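Local coordinates for protein transcription factor tau subunit sfc1 (Schizosaccharomyces pombe, PDB 4BJI) that forms part of the tauA domain of TFIIIC, which binds boxA promoter sites of tRNA and similar genes so that RNA polymerase III can be recruited, at residues F48-W54 / T90-Y96; A43-L47 / L59-L63. One frame throughout, in Å; residues are numbered along the deposited sequence.

Contact 1 of 2, residues F48-W54 / T90-Y96; sequences FEKRPVW and TYTRFGY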
loop_
_atom_site.group_PDB
_atom_site.type_symbol
_atom_site.label_atom_id
_atom_site.label_comp_id
_atom_site.label_asym_id
_atom_site.label_seq_id
_atom_site.Cartn_x
_atom_site.Cartn_y
_atom_site.Cartn_z
ATOM N N PHE A 48 -10.642 3.045 -8.397
ATOM C CA PHE A 48 -9.410 3.475 -9.049
ATOM C C PHE A 48 -9.459 4.933 -9.487
ATOM O O PHE A 48 -8.403 5.557 -9.582
ATOM C CB PHE A 48 -9.056 2.570 -10.231
ATOM C CG PHE A 48 -8.337 1.315 -9.836
ATOM C CD1 PHE A 48 -7.035 1.362 -9.347
ATOM C CD2 PHE A 48 -8.953 0.091 -9.929
ATOM C CE1 PHE A 48 -6.364 0.221 -8.974
ATOM C CE2 PHE A 48 -8.266 -1.079 -9.552
ATOM C CZ PHE A 48 -6.980 -1.007 -9.069
ATOM N N GLU A 49 -10.647 5.488 -9.723
ATOM C CA GLU A 49 -10.747 6.941 -9.932
ATOM C C GLU A 49 -10.440 7.669 -8.640
ATOM O O GLU A 49 -9.764 8.711 -8.664
ATOM C CB GLU A 49 -12.139 7.353 -10.432
ATOM C CG GLU A 49 -12.491 6.796 -11.776
ATOM C CD GLU A 49 -11.642 7.359 -12.934
ATOM O OE1 GLU A 49 -10.873 8.315 -12.746
ATOM O OE2 GLU A 49 -11.780 6.825 -14.052
ATOM N N LYS A 50 -10.927 7.168 -7.519
ATOM C CA LYS A 50 -10.704 7.824 -6.215
ATOM C C LYS A 50 -9.222 7.762 -5.791
ATOM O O LYS A 50 -8.662 8.710 -5.206
ATOM C CB LYS A 50 -11.544 7.146 -5.122
ATOM C CG LYS A 50 -13.063 7.292 -5.279
ATOM C CD LYS A 50 -13.866 6.403 -4.302
ATOM C CE LYS A 50 -15.332 6.832 -4.258
ATOM N NZ LYS A 50 -16.186 5.924 -3.443
ATOM N N ARG A 51 -8.589 6.640 -6.067
ATOM C CA ARG A 51 -7.260 6.337 -5.556
ATOM C C ARG A 51 -6.595 5.442 -6.599
ATOM O O ARG A 51 -7.079 4.353 -6.859
ATOM C CB ARG A 51 -7.411 5.617 -4.215
ATOM C CG ARG A 51 -6.192 5.101 -3.597
ATOM C CD ARG A 51 -6.614 4.739 -2.160
ATOM N NE ARG A 51 -5.779 3.741 -1.574
ATOM C CZ ARG A 51 -5.894 3.402 -0.278
ATOM N NH1 ARG A 51 -6.780 4.017 0.482
ATOM N NH2 ARG A 51 -5.138 2.487 0.213
ATOM N N PRO A 52 -5.514 5.907 -7.239
ATOM C CA PRO A 52 -4.992 5.139 -8.372
ATOM C C PRO A 52 -4.151 3.929 -8.005
ATOM O O PRO A 52 -3.801 3.140 -8.876
ATOM C CB PRO A 52 -4.101 6.130 -9.108
ATOM C CG PRO A 52 -3.702 7.123 -8.027
ATOM C CD PRO A 52 -4.901 7.246 -7.130
ATOM N N VAL A 53 -3.799 3.794 -6.732
ATOM C CA VAL A 53 -2.878 2.765 -6.248
ATOM C C VAL A 53 -3.457 2.149 -4.983
ATOM O O VAL A 53 -3.708 2.877 -3.997
ATOM C CB VAL A 53 -1.493 3.415 -5.907
ATOM C CG1 VAL A 53 -0.546 2.416 -5.302
ATOM C CG2 VAL A 53 -0.858 4.076 -7.156
ATOM N N TRP A 54 -3.633 0.830 -4.967
ATOM C CA TRP A 54 -4.292 0.131 -3.868
ATOM C C TRP A 54 -3.631 -1.200 -3.543
ATOM O O TRP A 54 -3.333 -1.989 -4.460
ATOM C CB TRP A 54 -5.706 -0.269 -4.279
ATOM C CG TRP A 54 -6.757 0.793 -4.398
ATOM C CD1 TRP A 54 -7.083 1.511 -5.515
ATOM C CD2 TRP A 54 -7.695 1.168 -3.389
ATOM N NE1 TRP A 54 -8.178 2.331 -5.248
ATOM C CE2 TRP A 54 -8.561 2.128 -3.947
ATOM C CE3 TRP A 54 -7.884 0.782 -2.067
ATOM C CZ2 TRP A 54 -9.599 2.714 -3.215
ATOM C CZ3 TRP A 54 -8.904 1.377 -1.345
ATOM C CH2 TRP A 54 -9.746 2.326 -1.924
ATOM N N THR A 90 1.066 -3.242 -4.470
ATOM C CA THR A 90 -0.058 -2.427 -4.874
ATOM C C THR A 90 -0.399 -2.625 -6.330
ATOM O O THR A 90 0.494 -2.843 -7.174
ATOM C CB THR A 90 0.120 -0.905 -4.625
ATOM O OG1 THR A 90 1.097 -0.335 -5.518
ATOM C CG2 THR A 90 0.512 -0.641 -3.182
ATOM N N TYR A 91 -1.695 -2.555 -6.608
ATOM C CA TYR A 91 -2.256 -2.532 -7.952
ATOM C C TYR A 91 -2.468 -1.097 -8.348
ATOM O O TYR A 91 -3.090 -0.313 -7.605
ATOM C CB TYR A 91 -3.598 -3.283 -7.958
ATOM C CG TYR A 91 -3.444 -4.748 -7.652
ATOM C CD1 TYR A 91 -3.414 -5.205 -6.342
ATOM C CD2 TYR A 91 -3.287 -5.674 -8.672
ATOM C CE1 TYR A 91 -3.209 -6.548 -6.042
ATOM C CE2 TYR A 91 -3.101 -7.019 -8.375
ATOM C CZ TYR A 91 -3.074 -7.435 -7.050
ATOM O OH TYR A 91 -2.871 -8.777 -6.713
ATOM N N THR A 92 -1.910 -0.707 -9.495
ATOM C CA THR A 92 -1.968 0.678 -9.997
ATOM C C THR A 92 -2.753 0.712 -11.297
ATOM O O THR A 92 -2.546 -0.121 -12.190
ATOM C CB THR A 92 -0.543 1.191 -10.243
ATOM O OG1 THR A 92 0.214 1.153 -9.015
ATOM C CG2 THR A 92 -0.578 2.612 -10.765
ATOM N N ARG A 93 -3.642 1.682 -11.425
ATOM C CA ARG A 93 -4.455 1.744 -12.618
ATOM C C ARG A 93 -3.575 1.969 -13.857
ATOM O O ARG A 93 -2.533 2.653 -13.813
ATOM C CB ARG A 93 -5.543 2.811 -12.470
ATOM C CG ARG A 93 -5.060 4.236 -12.428
ATOM C CD ARG A 93 -6.246 5.245 -12.238
ATOM N NE ARG A 93 -5.817 6.624 -12.489
ATOM C CZ ARG A 93 -6.126 7.700 -11.759
ATOM N NH1 ARG A 93 -6.910 7.672 -10.663
ATOM N NH2 ARG A 93 -5.601 8.860 -12.154
ATOM N N PHE A 94 -3.969 1.372 -14.976
ATOM C CA PHE A 94 -3.179 1.475 -16.205
ATOM C C PHE A 94 -2.900 2.944 -16.536
ATOM O O PHE A 94 -3.754 3.811 -16.365
ATOM C CB PHE A 94 -3.909 0.816 -17.375
ATOM C CG PHE A 94 -3.982 -0.696 -17.272
ATOM C CD1 PHE A 94 -2.866 -1.454 -16.977
ATOM C CD2 PHE A 94 -5.200 -1.375 -17.510
ATOM C CE1 PHE A 94 -2.935 -2.851 -16.883
ATOM C CE2 PHE A 94 -5.270 -2.772 -17.431
ATOM C CZ PHE A 94 -4.131 -3.516 -17.105
ATOM N N GLY A 95 -1.671 3.182 -16.967
ATOM C CA GLY A 95 -1.242 4.483 -17.444
ATOM C C GLY A 95 -0.797 5.449 -16.367
ATOM O O GLY A 95 -0.209 6.474 -16.709
ATOM N N TYR A 96 -1.059 5.148 -15.098
ATOM C CA TYR A 96 -0.636 6.034 -14.012
ATOM C C TYR A 96 0.749 5.574 -13.543
ATOM O O TYR A 96 0.922 4.400 -13.195
ATOM C CB TYR A 96 -1.613 5.980 -12.843
ATOM C CG TYR A 96 -1.235 6.889 -11.691
ATOM C CD1 TYR A 96 -1.448 8.255 -11.771
ATOM C CD2 TYR A 96 -0.677 6.405 -10.531
ATOM C CE1 TYR A 96 -1.092 9.101 -10.721
ATOM C CE2 TYR A 96 -0.337 7.221 -9.499
ATOM C CZ TYR A 96 -0.530 8.568 -9.598
ATOM O OH TYR A 96 -0.176 9.374 -8.538
#

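Contact 2 of 2, residues A43-L47 / L59-L63; sequences ALKPL and LLNHL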
loop_
_atom_site.group_PDB
_atom_site.type_symbol
_atom_site.label_atom_id
_atom_site.label_comp_id
_atom_site.label_asym_id
_atom_site.label_seq_id
_atom_site.Cartn_x
_atom_site.Cartn_y
_atom_site.Cartn_z
ATOM N N ALA A 43 -17.358 -2.384 -10.009
ATOM C CA ALA A 43 -17.173 -1.877 -8.659
ATOM C C ALA A 43 -15.776 -1.283 -8.464
ATOM O O ALA A 43 -15.593 -0.336 -7.682
ATOM C CB ALA A 43 -17.413 -2.981 -7.666
ATOM N N LEU A 44 -14.777 -1.850 -9.133
ATOM C CA LEU A 44 -13.402 -1.363 -9.021
ATOM C C LEU A 44 -13.168 -0.042 -9.725
ATOM O O LEU A 44 -12.338 0.769 -9.290
ATOM C CB LEU A 44 -12.425 -2.373 -9.604
ATOM C CG LEU A 44 -12.192 -3.618 -8.765
ATOM C CD1 LEU A 44 -11.409 -4.641 -9.562
ATOM C CD2 LEU A 44 -11.462 -3.251 -7.481
ATOM N N LYS A 45 -13.878 0.215 -10.820
ATOM C CA LYS A 45 -13.593 1.398 -11.608
ATOM C C LYS A 45 -13.625 2.707 -10.789
ATOM O O LYS A 45 -12.667 3.471 -10.846
ATOM C CB LYS A 45 -14.531 1.467 -12.838
ATOM C CG LYS A 45 -14.112 0.499 -13.977
ATOM C CD LYS A 45 -15.126 0.520 -15.101
ATOM C CE LYS A 45 -14.668 -0.341 -16.285
ATOM N NZ LYS A 45 -15.755 -0.429 -17.330
ATOM N N PRO A 46 -14.712 2.961 -10.030
ATOM C CA PRO A 46 -14.716 4.210 -9.249
ATOM C C PRO A 46 -13.674 4.209 -8.149
ATOM O O PRO A 46 -13.195 5.283 -7.779
ATOM C CB PRO A 46 -16.115 4.255 -8.635
ATOM C CG PRO A 46 -16.710 2.919 -8.866
ATOM C CD PRO A 46 -16.029 2.337 -10.070
ATOM N N LEU A 47 -13.324 3.048 -7.606
ATOM C CA LEU A 47 -12.285 3.004 -6.579
ATOM C C LEU A 47 -10.940 3.445 -7.168
ATOM O O LEU A 47 -10.180 4.156 -6.513
ATOM C CB LEU A 47 -12.193 1.626 -5.918
ATOM C CG LEU A 47 -13.438 1.207 -5.107
ATOM C CD1 LEU A 47 -13.415 -0.239 -4.635
ATOM C CD2 LEU A 47 -13.632 2.109 -3.909
ATOM N N LEU A 59 -8.552 -2.681 -0.982
ATOM C CA LEU A 59 -9.698 -2.843 -1.879
ATOM C C LEU A 59 -10.775 -3.765 -1.308
ATOM O O LEU A 59 -11.971 -3.451 -1.371
ATOM C CB LEU A 59 -9.250 -3.387 -3.237
ATOM C CG LEU A 59 -8.608 -2.347 -4.135
ATOM C CD1 LEU A 59 -7.906 -3.008 -5.292
ATOM C CD2 LEU A 59 -9.658 -1.336 -4.608
ATOM N N LEU A 60 -10.341 -4.899 -0.763
ATOM C CA LEU A 60 -11.329 -5.853 -0.247
ATOM C C LEU A 60 -12.189 -5.151 0.788
ATOM O O LEU A 60 -13.403 -5.413 0.872
ATOM C CB LEU A 60 -10.638 -7.046 0.388
ATOM C CG LEU A 60 -9.993 -8.066 -0.542
ATOM C CD1 LEU A 60 -9.135 -9.000 0.272
ATOM C CD2 LEU A 60 -11.067 -8.823 -1.318
ATOM N N ASN A 61 -11.587 -4.295 1.617
ATOM C CA ASN A 61 -12.327 -3.631 2.691
ATOM C C ASN A 61 -13.267 -2.541 2.188
ATOM O O ASN A 61 -14.083 -2.011 2.941
ATOM C CB ASN A 61 -11.364 -3.125 3.758
ATOM C CG ASN A 61 -10.660 -4.278 4.469
ATOM O OD1 ASN A 61 -11.167 -5.405 4.496
ATOM N ND2 ASN A 61 -9.530 -4.016 5.047
ATOM N N HIS A 62 -13.197 -2.247 0.895
ATOM C CA HIS A 62 -14.129 -1.323 0.264
ATOM C C HIS A 62 -15.091 -2.022 -0.688
ATOM O O HIS A 62 -15.828 -1.349 -1.418
ATOM C CB HIS A 62 -13.377 -0.294 -0.553
ATOM C CG HIS A 62 -12.691 0.735 0.269
ATOM N ND1 HIS A 62 -11.516 0.501 0.961
ATOM C CD2 HIS A 62 -13.008 2.032 0.496
ATOM C CE1 HIS A 62 -11.163 1.602 1.598
ATOM N NE2 HIS A 62 -12.045 2.545 1.331
ATOM N N LEU A 63 -15.022 -3.344 -0.761
ATOM C CA LEU A 63 -15.839 -4.123 -1.695
ATOM C C LEU A 63 -16.810 -5.072 -1.001
ATOM O O LEU A 63 -16.563 -5.559 0.097
ATOM C CB LEU A 63 -14.932 -4.928 -2.648
ATOM C CG LEU A 63 -14.124 -4.164 -3.705
ATOM C CD1 LEU A 63 -13.012 -5.023 -4.280
ATOM C CD2 LEU A 63 -15.027 -3.670 -4.796
#

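Contact 1 of 2, residues F48-W54 / T90-Y96
Pro52 touches two flat groups of segment 90-96. Its CB lies over one face of the Arg93 guanidinium, 3.4 Å above the plane and nearer its border than its middle. Its CG lies over a face of the Tyr96 ring, a CH-pi contact 3.9 Å from the centroid. At the guanidinium edge, in plane, is Phe48 O. Arg93 NH1 donates to it at 2.8 Å with an N-H...O angle of 163°, and the donor lies in the carbonyl plane. Arg93 reaches this carbonyl with CG flanked by both backbone arms (chi1 68°) and the chain then extended to NE. This is one of two modelled conformers, so the grip on Phe48 O and the Pro52 stacking may be part-time. Glu49 OE1, 4.5 Å from Arg93 NH1 and well out of the guanidinium plane, makes no salt bridge. The Phe48 ring has Tyr91 O and Pro52 O at its edge; its plane stands 76° from the guanidinium.

After helix 35-50, strand 53-55 pairs antiparallel with the second strand of hairpin 79-82/90-93, as in a winged-helix domain. The fragment is the DNA-binding domain of Sfc1. Trp54 and Tyr91 form a hydrogen-bonded pair: Trp54 N gives to Tyr91 O at 2.9 Å, and Tyr91 N to Trp54 O at 2.8 Å. Arg93 N is hydrogen-bonded to Pro52 O at 2.9 Å. On the face opposite Trp54 and Tyr91, Val53 and Thr92 form a non-hydrogen-bonded pair. Val53 CG1 packs tightly on Thr90 CB at 3.5 Å. The hydroxyls of Thr90 and Thr92 are bonded to Phe87 O and Trp82 NE1.

Contact 2 of 2, residues A43-L47 / L59-L63
Leu47 lies against Leu63 and Leu59, its CD1 meeting Leu63 CD2 at 3.8 Å and Leu59 CD2 at 3.9 Å. This is apolar packing between the first two helices of the winged-helix order in the DNA-binding domain: the C-terminal half of helix 35-50, and the end of helix 56-60 with the turn after it. No hydrogen bond crosses between the segments.

The leucines meet by their methyl branches, at different angles. Leu47 and Leu59 run antiparallel alongside one another. Leu44 crosses Leu59 at about a right angle, and its CD2 rests 3.9 Å from Leu59 CD2. Leu44 also crosses Leu63 nearly at right angles, CD2 to CD1. The Leu44 CG stands anti to the carbonyl carbon (chi1 -74°), and chi2 170° sends CD1 on along the chain and turns CD2 aside, to Leu59 and Leu63.

Leu63 ends a type I turn that starts at Leu60, and the end of its side chain approaches helix 35-50. One branch, CD1, goes to Leu44; the other, CD2, goes to both Leu47 and Ala43. An alanine here removes both branches and would probably leave a gap between the turn and Leu44 and Leu47, with the Ala43 methyl losing its neighbour. Leu71 of helix 71-74, the third helix, touches both Leu44 and Leu63 and closes on this cluster.

His62 marks the more exposed border of the contact. Its ND1 is bonded to Ala58 O, and its CB lies 4.1 Å from both Leu47 CD1 and Leu47 CD2.

Both contacts use helix 35-50, and their segments alternate along the chain. Contact 1 is largely buried and joins the helix end and strand 53-55 to strand 90-93. Contact 2 is partly buried and joins the same helix to helix 56-60. It lies farther from the centre of the chain, about 14 Å from centre to centre against 11 Å. Their chemistry differs accordingly. Contact 1 combines strand pairing with an arginine, aromatic rings and a proline; contact 2 is built from aliphatic branches. Trp54 bridges them: its NE1 is probably hydrogen-bonded to Leu47 O, at 3.0 Å. The same indole packs on Leu59 and meets the His62 ring edge-to-face, linking the sheet margin with the helices.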